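Local coordinates for Rod shape determining protein RodA (Thermus thermophilus, PDB 6BAR), which probably polymerises lipid-linked disaccharide-peptide units into peptidoglycan glycan strands at the cell membrane, supporting cell wall elongation as a member of the SEDS family, at residues L153-F164 / L177-V188; Y73-L84 / L139-Q150. All blocks are in the same frame, centred on the assembly; numbering follows the deposited sequence.

Interaction 1: L153-F164 / L177-V188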
loop_
_atom_site.group_PDB
_atom_site.type_symbol
_atom_site.label_atom_id
_atom_site.label_comp_id
_atom_site.label_asym_id
_atom_site.label_seq_id
_atom_site.Cartn_x
_atom_site.Cartn_y
_atom_site.Cartn_z
ATOM N N LEU A 153 -12.423 -4.562 6.361
ATOM C CA LEU A 153 -12.107 -5.605 5.395
ATOM C C LEU A 153 -11.432 -5.077 4.136
ATOM O O LEU A 153 -10.982 -5.883 3.320
ATOM C CB LEU A 153 -13.368 -6.397 5.018
ATOM C CG LEU A 153 -14.632 -5.676 4.546
ATOM C CD1 LEU A 153 -14.547 -5.256 3.084
ATOM C CD2 LEU A 153 -15.836 -6.574 4.774
ATOM N N GLY A 154 -11.350 -3.760 3.950
ATOM C CA GLY A 154 -10.570 -3.240 2.836
ATOM C C GLY A 154 -9.090 -3.524 3.004
ATOM O O GLY A 154 -8.435 -4.055 2.099
ATOM N N GLY A 155 -8.546 -3.178 4.172
ATOM C CA GLY A 155 -7.183 -3.561 4.485
ATOM C C GLY A 155 -6.990 -5.061 4.522
ATOM O O GLY A 155 -5.931 -5.560 4.138
ATOM N N ALA A 156 -8.004 -5.803 4.973
ATOM C CA ALA A 156 -7.920 -7.258 4.921
ATOM C C ALA A 156 -7.790 -7.746 3.485
ATOM O O ALA A 156 -6.989 -8.642 3.199
ATOM C CB ALA A 156 -9.136 -7.887 5.600
ATOM N N LEU A 157 -8.560 -7.157 2.565
ATOM C CA LEU A 157 -8.451 -7.528 1.156
ATOM C C LEU A 157 -7.072 -7.202 0.603
ATOM O O LEU A 157 -6.477 -8.018 -0.109
ATOM C CB LEU A 157 -9.525 -6.821 0.332
ATOM C CG LEU A 157 -10.941 -7.357 0.487
ATOM C CD1 LEU A 157 -11.876 -6.593 -0.426
ATOM C CD2 LEU A 157 -10.981 -8.841 0.183
ATOM N N VAL A 158 -6.557 -6.006 0.905
ATOM C CA VAL A 158 -5.225 -5.628 0.430
ATOM C C VAL A 158 -4.184 -6.617 0.930
ATOM O O VAL A 158 -3.360 -7.125 0.160
ATOM C CB VAL A 158 -4.879 -4.196 0.867
ATOM C CG1 VAL A 158 -3.483 -3.837 0.407
ATOM C CG2 VAL A 158 -5.881 -3.221 0.304
ATOM N N VAL A 159 -4.212 -6.906 2.231
ATOM C CA VAL A 159 -3.242 -7.820 2.826
ATOM C C VAL A 159 -3.329 -9.194 2.175
ATOM O O VAL A 159 -2.317 -9.756 1.733
ATOM C CB VAL A 159 -3.456 -7.903 4.347
ATOM C CG1 VAL A 159 -2.704 -9.089 4.923
ATOM C CG2 VAL A 159 -3.014 -6.605 5.011
ATOM N N LEU A 160 -4.539 -9.756 2.112
ATOM C CA LEU A 160 -4.709 -11.096 1.566
ATOM C C LEU A 160 -4.261 -11.158 0.113
ATOM O O LEU A 160 -3.596 -12.117 -0.297
ATOM C CB LEU A 160 -6.167 -11.536 1.698
ATOM C CG LEU A 160 -6.478 -13.011 1.430
ATOM C CD1 LEU A 160 -5.515 -13.924 2.186
ATOM C CD2 LEU A 160 -7.914 -13.325 1.815
ATOM N N PHE A 161 -4.601 -10.142 -0.680
ATOM C CA PHE A 161 -4.213 -10.158 -2.079
ATOM C C PHE A 161 -2.707 -10.015 -2.239
ATOM O O PHE A 161 -2.115 -10.637 -3.129
ATOM C CB PHE A 161 -4.933 -9.055 -2.837
ATOM C CG PHE A 161 -4.519 -8.965 -4.257
ATOM C CD1 PHE A 161 -5.081 -9.802 -5.199
ATOM C CD2 PHE A 161 -3.535 -8.072 -4.648
ATOM C CE1 PHE A 161 -4.690 -9.733 -6.513
ATOM C CE2 PHE A 161 -3.138 -7.997 -5.957
ATOM C CZ PHE A 161 -3.714 -8.829 -6.896
ATOM N N GLY A 162 -2.072 -9.198 -1.403
ATOM C CA GLY A 162 -0.621 -9.174 -1.387
ATOM C C GLY A 162 -0.032 -10.548 -1.135
ATOM O O GLY A 162 0.848 -10.999 -1.877
ATOM N N VAL A 163 -0.508 -11.226 -0.085
ATOM C CA VAL A 163 -0.033 -12.577 0.206
ATOM C C VAL A 163 -0.250 -13.482 -0.996
ATOM O O VAL A 163 0.595 -14.323 -1.323
ATOM C CB VAL A 163 -0.720 -13.144 1.462
ATOM C CG1 VAL A 163 -0.405 -14.629 1.602
ATOM C CG2 VAL A 163 -0.264 -12.399 2.696
ATOM N N PHE A 164 -1.391 -13.328 -1.670
ATOM C CA PHE A 164 -1.626 -14.095 -2.885
ATOM C C PHE A 164 -0.527 -13.843 -3.903
ATOM O O PHE A 164 -0.019 -14.775 -4.530
ATOM C CB PHE A 164 -2.986 -13.757 -3.494
ATOM C CG PHE A 164 -3.061 -14.046 -4.970
ATOM C CD1 PHE A 164 -3.211 -15.344 -5.430
ATOM C CD2 PHE A 164 -2.958 -13.020 -5.898
ATOM C CE1 PHE A 164 -3.261 -15.613 -6.788
ATOM C CE2 PHE A 164 -3.007 -13.284 -7.255
ATOM C CZ PHE A 164 -3.160 -14.582 -7.699
ATOM N N LEU A 177 -5.966 -19.183 -1.421
ATOM C CA LEU A 177 -5.894 -17.765 -1.082
ATOM C C LEU A 177 -6.876 -16.941 -1.908
ATOM O O LEU A 177 -7.526 -16.035 -1.377
ATOM C CB LEU A 177 -4.464 -17.254 -1.263
ATOM C CG LEU A 177 -3.423 -17.831 -0.295
ATOM C CD1 LEU A 177 -2.056 -17.219 -0.539
ATOM C CD2 LEU A 177 -3.852 -17.624 1.153
ATOM N N LEU A 178 -7.015 -17.246 -3.204
ATOM C CA LEU A 178 -8.017 -16.559 -4.016
ATOM C C LEU A 178 -9.435 -16.899 -3.581
ATOM O O LEU A 178 -10.318 -16.032 -3.619
ATOM C CB LEU A 178 -7.846 -16.904 -5.489
ATOM C CG LEU A 178 -6.687 -16.177 -6.146
ATOM C CD1 LEU A 178 -6.740 -16.388 -7.642
ATOM C CD2 LEU A 178 -6.742 -14.701 -5.796
ATOM N N VAL A 179 -9.678 -18.154 -3.206
ATOM C CA VAL A 179 -10.972 -18.515 -2.638
ATOM C C VAL A 179 -11.278 -17.637 -1.431
ATOM O O VAL A 179 -12.333 -16.996 -1.356
ATOM C CB VAL A 179 -10.994 -20.009 -2.272
ATOM C CG1 VAL A 179 -12.237 -20.341 -1.464
ATOM C CG2 VAL A 179 -10.924 -20.854 -3.528
ATOM N N GLY A 180 -10.357 -17.602 -0.466
ATOM C CA GLY A 180 -10.541 -16.742 0.689
ATOM C C GLY A 180 -10.735 -15.287 0.319
ATOM O O GLY A 180 -11.546 -14.588 0.934
ATOM N N LEU A 181 -10.024 -14.820 -0.709
ATOM C CA LEU A 181 -10.099 -13.418 -1.102
ATOM C C LEU A 181 -11.478 -13.077 -1.650
ATOM O O LEU A 181 -12.114 -12.111 -1.211
ATOM C CB LEU A 181 -9.016 -13.114 -2.140
ATOM C CG LEU A 181 -8.868 -11.656 -2.580
ATOM C CD1 LEU A 181 -8.274 -10.819 -1.458
ATOM C CD2 LEU A 181 -8.025 -11.545 -3.843
ATOM N N PHE A 182 -11.957 -13.865 -2.610
ATOM C CA PHE A 182 -13.270 -13.604 -3.185
ATOM C C PHE A 182 -14.384 -13.796 -2.163
ATOM O O PHE A 182 -15.373 -13.053 -2.187
ATOM C CB PHE A 182 -13.495 -14.499 -4.401
ATOM C CG PHE A 182 -14.863 -14.381 -4.980
ATOM C CD1 PHE A 182 -15.787 -15.400 -4.817
ATOM C CD2 PHE A 182 -15.238 -13.238 -5.664
ATOM C CE1 PHE A 182 -17.054 -15.289 -5.341
ATOM C CE2 PHE A 182 -16.501 -13.120 -6.193
ATOM C CZ PHE A 182 -17.413 -14.149 -6.031
ATOM N N ALA A 183 -14.248 -14.766 -1.253
ATOM C CA ALA A 183 -15.290 -14.963 -0.248
ATOM C C ALA A 183 -15.345 -13.794 0.726
ATOM O O ALA A 183 -16.429 -13.332 1.093
ATOM C CB ALA A 183 -15.060 -16.272 0.504
ATOM N N LEU A 184 -14.181 -13.312 1.159
ATOM C CA LEU A 184 -14.140 -12.139 2.019
ATOM C C LEU A 184 -14.660 -10.903 1.296
ATOM O O LEU A 184 -15.290 -10.040 1.919
ATOM C CB LEU A 184 -12.711 -11.930 2.514
ATOM C CG LEU A 184 -12.452 -10.852 3.561
ATOM C CD1 LEU A 184 -13.354 -11.062 4.760
ATOM C CD2 LEU A 184 -10.988 -10.881 3.971
ATOM N N ALA A 185 -14.424 -10.811 -0.016
ATOM C CA ALA A 185 -14.881 -9.689 -0.828
ATOM C C ALA A 185 -16.368 -9.754 -1.152
ATOM O O ALA A 185 -16.875 -8.859 -1.833
ATOM C CB ALA A 185 -14.077 -9.621 -2.130
ATOM N N LEU A 186 -17.074 -10.786 -0.695
ATOM C CA LEU A 186 -18.505 -10.912 -0.933
ATOM C C LEU A 186 -19.346 -10.440 0.245
ATOM O O LEU A 186 -20.517 -10.095 0.052
ATOM C CB LEU A 186 -18.862 -12.368 -1.257
ATOM C CG LEU A 186 -19.704 -12.585 -2.516
ATOM C CD1 LEU A 186 -19.041 -11.936 -3.720
ATOM C CD2 LEU A 186 -19.939 -14.066 -2.768
ATOM N N LEU A 187 -18.780 -10.418 1.450
ATOM C CA LEU A 187 -19.448 -9.866 2.622
ATOM C C LEU A 187 -19.327 -8.350 2.708
ATOM O O LEU A 187 -19.629 -7.775 3.760
ATOM C CB LEU A 187 -18.897 -10.509 3.898
ATOM C CG LEU A 187 -19.550 -11.823 4.336
ATOM C CD1 LEU A 187 -19.170 -12.998 3.425
ATOM C CD2 LEU A 187 -19.201 -12.116 5.783
ATOM N N VAL A 188 -18.901 -7.700 1.628
ATOM C CA VAL A 188 -18.747 -6.252 1.591
ATOM C C VAL A 188 -20.113 -5.572 1.576
ATOM O O VAL A 188 -21.080 -6.104 1.027
ATOM C CB VAL A 188 -17.900 -5.820 0.374
ATOM C CG1 VAL A 188 -17.578 -4.335 0.438
ATOM C CG2 VAL A 188 -16.621 -6.634 0.307
#

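Interaction 2: Y73-L84 / L139-Q150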
loop_
_atom_site.group_PDB
_atom_site.type_symbol
_atom_site.label_atom_id
_atom_site.label_comp_id
_atom_site.label_asym_id
_atom_site.label_seq_id
_atom_site.Cartn_x
_atom_site.Cartn_y
_atom_site.Cartn_z
ATOM N N TYR A 73 6.913 -7.645 12.038
ATOM C CA TYR A 73 5.673 -8.412 11.946
ATOM C C TYR A 73 5.035 -8.600 13.318
ATOM O O TYR A 73 3.822 -8.414 13.488
ATOM C CB TYR A 73 5.949 -9.765 11.288
ATOM C CG TYR A 73 4.794 -10.743 11.335
ATOM C CD1 TYR A 73 3.770 -10.681 10.399
ATOM C CD2 TYR A 73 4.739 -11.741 12.301
ATOM C CE1 TYR A 73 2.719 -11.577 10.429
ATOM C CE2 TYR A 73 3.695 -12.643 12.339
ATOM C CZ TYR A 73 2.688 -12.558 11.399
ATOM O OH TYR A 73 1.643 -13.452 11.428
ATOM N N GLY A 74 5.836 -8.985 14.309
ATOM C CA GLY A 74 5.301 -9.112 15.655
ATOM C C GLY A 74 4.750 -7.806 16.197
ATOM O O GLY A 74 3.709 -7.787 16.857
ATOM N N ALA A 75 5.445 -6.694 15.931
ATOM C CA ALA A 75 4.993 -5.399 16.438
ATOM C C ALA A 75 3.711 -4.948 15.755
ATOM O O ALA A 75 2.848 -4.321 16.382
ATOM C CB ALA A 75 6.093 -4.356 16.265
ATOM N N SER A 76 3.552 -5.272 14.474
ATOM C CA SER A 76 2.293 -4.958 13.815
ATOM C C SER A 76 1.167 -5.842 14.331
ATOM O O SER A 76 0.028 -5.384 14.454
ATOM C CB SER A 76 2.437 -5.081 12.303
ATOM O OG SER A 76 2.953 -6.341 11.917
ATOM N N LEU A 77 1.465 -7.101 14.665
ATOM C CA LEU A 77 0.441 -7.954 15.269
ATOM C C LEU A 77 -0.007 -7.406 16.622
ATOM O O LEU A 77 -1.209 -7.268 16.884
ATOM C CB LEU A 77 0.953 -9.386 15.414
ATOM C CG LEU A 77 0.679 -10.305 14.225
ATOM C CD1 LEU A 77 1.080 -11.740 14.526
ATOM C CD2 LEU A 77 -0.785 -10.228 13.847
ATOM N N LEU A 78 0.952 -7.083 17.496
ATOM C CA LEU A 78 0.593 -6.551 18.807
ATOM C C LEU A 78 -0.097 -5.192 18.700
ATOM O O LEU A 78 -0.966 -4.885 19.522
ATOM C CB LEU A 78 1.825 -6.469 19.718
ATOM C CG LEU A 78 2.364 -7.805 20.257
ATOM C CD1 LEU A 78 3.174 -7.589 21.528
ATOM C CD2 LEU A 78 1.247 -8.824 20.494
ATOM N N LEU A 79 0.223 -4.395 17.668
ATOM C CA LEU A 79 -0.441 -3.104 17.477
ATOM C C LEU A 79 -1.845 -3.251 16.891
ATOM O O LEU A 79 -2.756 -2.497 17.260
ATOM C CB LEU A 79 0.414 -2.203 16.588
ATOM C CG LEU A 79 1.195 -1.102 17.310
ATOM C CD1 LEU A 79 1.782 -1.631 18.601
ATOM C CD2 LEU A 79 2.293 -0.518 16.427
ATOM N N LEU A 80 -2.038 -4.195 15.967
ATOM C CA LEU A 80 -3.386 -4.532 15.526
ATOM C C LEU A 80 -4.237 -4.998 16.697
ATOM O O LEU A 80 -5.416 -4.643 16.803
ATOM C CB LEU A 80 -3.337 -5.616 14.448
ATOM C CG LEU A 80 -2.971 -5.150 13.046
ATOM C CD1 LEU A 80 -3.012 -6.311 12.072
ATOM C CD2 LEU A 80 -3.913 -4.048 12.611
ATOM N N ALA A 81 -3.654 -5.796 17.589
ATOM C CA ALA A 81 -4.402 -6.250 18.754
ATOM C C ALA A 81 -4.716 -5.094 19.696
ATOM O O ALA A 81 -5.822 -5.020 20.244
ATOM C CB ALA A 81 -3.625 -7.348 19.474
ATOM N N LEU A 82 -3.763 -4.169 19.874
ATOM C CA LEU A 82 -3.933 -3.050 20.794
ATOM C C LEU A 82 -4.912 -2.005 20.280
ATOM O O LEU A 82 -5.572 -1.337 21.087
ATOM C CB LEU A 82 -2.585 -2.380 21.065
ATOM C CG LEU A 82 -2.648 -1.271 22.112
ATOM C CD1 LEU A 82 -2.998 -1.886 23.453
ATOM C CD2 LEU A 82 -1.348 -0.482 22.188
ATOM N N VAL A 83 -5.003 -1.819 18.960
ATOM C CA VAL A 83 -5.941 -0.830 18.438
ATOM C C VAL A 83 -7.382 -1.241 18.733
ATOM O O VAL A 83 -8.253 -0.377 18.897
ATOM C CB VAL A 83 -5.687 -0.594 16.930
ATOM C CG1 VAL A 83 -6.208 -1.742 16.091
ATOM C CG2 VAL A 83 -6.284 0.734 16.481
ATOM N N LEU A 84 -7.648 -2.545 18.856
ATOM C CA LEU A 84 -8.990 -3.002 19.197
ATOM C C LEU A 84 -9.408 -2.564 20.595
ATOM O O LEU A 84 -10.605 -2.401 20.860
ATOM C CB LEU A 84 -9.066 -4.521 19.085
ATOM C CG LEU A 84 -8.802 -5.081 17.690
ATOM C CD1 LEU A 84 -8.777 -6.602 17.709
ATOM C CD2 LEU A 84 -9.856 -4.572 16.725
ATOM N N LEU A 139 1.071 -17.166 9.089
ATOM C CA LEU A 139 1.606 -15.815 9.156
ATOM C C LEU A 139 0.600 -14.749 8.738
ATOM O O LEU A 139 0.728 -13.599 9.171
ATOM C CB LEU A 139 2.866 -15.703 8.291
ATOM C CG LEU A 139 4.104 -16.407 8.849
ATOM C CD1 LEU A 139 5.265 -16.168 7.915
ATOM C CD2 LEU A 139 4.427 -15.914 10.256
ATOM N N THR A 140 -0.400 -15.099 7.920
ATOM C CA THR A 140 -1.408 -14.155 7.451
ATOM C C THR A 140 -2.671 -14.153 8.299
ATOM O O THR A 140 -3.275 -13.093 8.497
ATOM C CB THR A 140 -1.795 -14.472 6.001
ATOM O OG1 THR A 140 -0.629 -14.454 5.171
ATOM C CG2 THR A 140 -2.806 -13.451 5.477
ATOM N N LEU A 141 -3.102 -15.315 8.787
ATOM C CA LEU A 141 -4.377 -15.384 9.490
ATOM C C LEU A 141 -4.438 -14.482 10.714
ATOM O O LEU A 141 -5.472 -13.822 10.890
ATOM C CB LEU A 141 -4.701 -16.839 9.848
ATOM C CG LEU A 141 -5.147 -17.696 8.658
ATOM C CD1 LEU A 141 -5.478 -19.106 9.104
ATOM C CD2 LEU A 141 -6.331 -17.068 7.931
ATOM N N PRO A 142 -3.418 -14.387 11.577
ATOM C CA PRO A 142 -3.524 -13.411 12.677
ATOM C C PRO A 142 -3.756 -11.989 12.189
ATOM O O PRO A 142 -4.577 -11.264 12.766
ATOM C CB PRO A 142 -2.180 -13.564 13.404
ATOM C CG PRO A 142 -1.749 -14.949 13.098
ATOM C CD PRO A 142 -2.174 -15.173 11.676
ATOM N N VAL A 143 -3.095 -11.587 11.101
ATOM C CA VAL A 143 -3.258 -10.228 10.590
ATOM C C VAL A 143 -4.666 -10.026 10.039
ATOM O O VAL A 143 -5.345 -9.057 10.389
ATOM C CB VAL A 143 -2.187 -9.912 9.532
ATOM C CG1 VAL A 143 -2.313 -8.469 9.060
ATOM C CG2 VAL A 143 -0.801 -10.168 10.097
ATOM N N VAL A 144 -5.128 -10.931 9.173
ATOM C CA VAL A 144 -6.451 -10.760 8.571
ATOM C C VAL A 144 -7.544 -10.855 9.630
ATOM O O VAL A 144 -8.547 -10.129 9.580
ATOM C CB VAL A 144 -6.659 -11.785 7.438
ATOM C CG1 VAL A 144 -8.141 -12.038 7.203
ATOM C CG2 VAL A 144 -6.004 -11.289 6.156
ATOM N N GLY A 145 -7.359 -11.731 10.617
ATOM C CA GLY A 145 -8.336 -11.854 11.685
ATOM C C GLY A 145 -8.404 -10.618 12.559
ATOM O O GLY A 145 -9.492 -10.142 12.890
ATOM N N LEU A 146 -7.244 -10.066 12.936
ATOM C CA LEU A 146 -7.262 -8.818 13.690
ATOM C C LEU A 146 -7.692 -7.634 12.833
ATOM O O LEU A 146 -8.074 -6.593 13.378
ATOM C CB LEU A 146 -5.894 -8.545 14.311
ATOM C CG LEU A 146 -5.686 -9.105 15.717
ATOM C CD1 LEU A 146 -5.884 -10.610 15.735
ATOM C CD2 LEU A 146 -4.300 -8.751 16.208
ATOM N N LEU A 147 -7.631 -7.761 11.510
ATOM C CA LEU A 147 -8.191 -6.723 10.657
ATOM C C LEU A 147 -9.706 -6.841 10.550
ATOM O O LEU A 147 -10.377 -5.827 10.338
ATOM C CB LEU A 147 -7.548 -6.760 9.264
ATOM C CG LEU A 147 -6.164 -6.127 9.054
ATOM C CD1 LEU A 147 -5.675 -6.322 7.620
ATOM C CD2 LEU A 147 -6.160 -4.646 9.433
ATOM N N LEU A 148 -10.266 -8.044 10.713
ATOM C CA LEU A 148 -11.716 -8.215 10.662
ATOM C C LEU A 148 -12.406 -7.943 11.995
ATOM O O LEU A 148 -13.624 -7.744 12.009
ATOM C CB LEU A 148 -12.077 -9.625 10.183
ATOM C CG LEU A 148 -11.704 -9.934 8.731
ATOM C CD1 LEU A 148 -12.262 -11.280 8.297
ATOM C CD2 LEU A 148 -12.180 -8.825 7.808
ATOM N N LEU A 149 -11.669 -7.922 13.105
ATOM C CA LEU A 149 -12.230 -7.631 14.420
ATOM C C LEU A 149 -12.491 -6.148 14.648
ATOM O O LEU A 149 -13.042 -5.788 15.695
ATOM C CB LEU A 149 -11.292 -8.146 15.517
ATOM C CG LEU A 149 -11.586 -9.486 16.193
ATOM C CD1 LEU A 149 -11.712 -10.614 15.179
ATOM C CD2 LEU A 149 -10.502 -9.798 17.211
ATOM N N GLN A 150 -12.107 -5.280 13.717
ATOM C CA GLN A 150 -12.253 -3.844 13.926
ATOM C C GLN A 150 -13.702 -3.394 13.737
ATOM O O GLN A 150 -14.243 -2.717 14.623
ATOM C CB GLN A 150 -11.296 -3.072 13.008
ATOM C CG GLN A 150 -9.844 -3.121 13.464
ATOM C CD GLN A 150 -8.854 -3.014 12.320
ATOM O OE1 GLN A 150 -9.078 -2.289 11.353
ATOM N NE2 GLN A 150 -7.748 -3.743 12.426
HETATM O O HOH W 1 -6.560 -5.010 14.500
#

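Interaction 1: L153-F164 / L177-V188
L178 lies over one face of the F164 ring and makes the contact's CH-pi interaction. Its CD2 is 3.7 Å from the centroid of the F164 ring and only 15° off the ring normal. Its CG and CD1 continue over the CE1 side of the same ring. F164 has CG anti to its backbone N (chi1 156°), which carries the ring out to L178.

F161 meets L181 differently. L181 CD2 approaches F161 CD1 at the ring edge, in plane, at 3.7 Å. The F161 ring also stacks with F309 of helix 294-319.

The remaining contacts are aliphatic. L181 splits its branches: CD2 goes to F161, while CD1 lies 3.7 Å from L157 CD2 and also against the backbone of L157. L160 slides past L181 in the opposite direction. Its CD2 rests on the backbone at G180, 3.7 Å from G180 C, where the glycine has no side chain. L177 CD1 meets V163 CG1 at 3.7 Å, the two side chains crossing at about a right angle. L184 CD2 packs on A156 CB, and A185 CB on L157 CD2. Beyond the second helix, V188 CG2 touches L153 CD1 at 3.7 Å.

Helices 153-170 and 175-184 follow each other in the chain and form an antiparallel helical hairpin. The segment axes run at 163° and approach to 9.6 Å. Both segments fall largely in predicted transmembrane spans. No hydrogen bond crosses between the segments. Their pairing therefore rests on the fit of leucine branches and ring surfaces, as suits helices within a membrane.

Interaction 2: Y73-L84 / L139-Q150
Y73 reaches across to L139 with its hydroxyl leading. CG is anti to the backbone N (chi1 171°), and the ring extends toward the other helix. Y73 OH donates a hydrogen bond to L139 O. Y73 CE1 lies obliquely against V143 CG2, at 3.8 Å.

L77 CD2 touches both P142 CB (3.6 Å) and V143 CG2. L77 and V143 cross at about a right angle. L80 points toward the other helix and spreads its two branches. Its CD1 meets V143 CG1 at 3.8 Å, and its CD2 meets L147 CD2 at 3.9 Å. L146 sends CD2 back against the first helix, where it touches L80 CB (3.7 Å) and A81 CB (3.6 Å). L84 lies at about a right angle to L149, CD1 of L84 3.7 Å from CD2 of L149. The other branch of L84 rests on Q150 CG.

The segment axes are nearly parallel, at 18°, and come within 9.4 Å. A modelled water bridges them, donating to L80 O and L146 O and accepting from Q150 NE2. Segment 73-84 lies in a predicted transmembrane span. L147 also packs on V159 of helix 153-170, and Y73 on L114 of helix 106-121.

Helix 131-148 is kinked at P142 and V143, whose nitrogens lack a bond to the preceding turn. In an unbroken helix L139 O would accept from V143 N. Y73 OH appears to supply a donor there, though the modelled bond is too short to trust. A second polar link, through water, joins L80, L146 and Q150, with apolar contacts between and beyond.

How the interactions relate
Along the chain the two contacts come in series, neither nested nor crossing. Interaction 2 closes first. It joins helix 69-86 to helix 131-148 and encloses the two-stranded hairpin 97-99/102-104 and helix 106-121. A short turn then leads from helix 131-148 into helix 153-170. Interaction 1 closes the much smaller loop of 12 residues that follows, folding helix 175-184 back on helix 153-170. The contact centres are 15 Å apart, yet their segments touch. L147 packs on the backbone at G155 and A156, and L148 meets L184. Helices 131-148 and 153-170 thus connect helix 69-86 with helix 175-184.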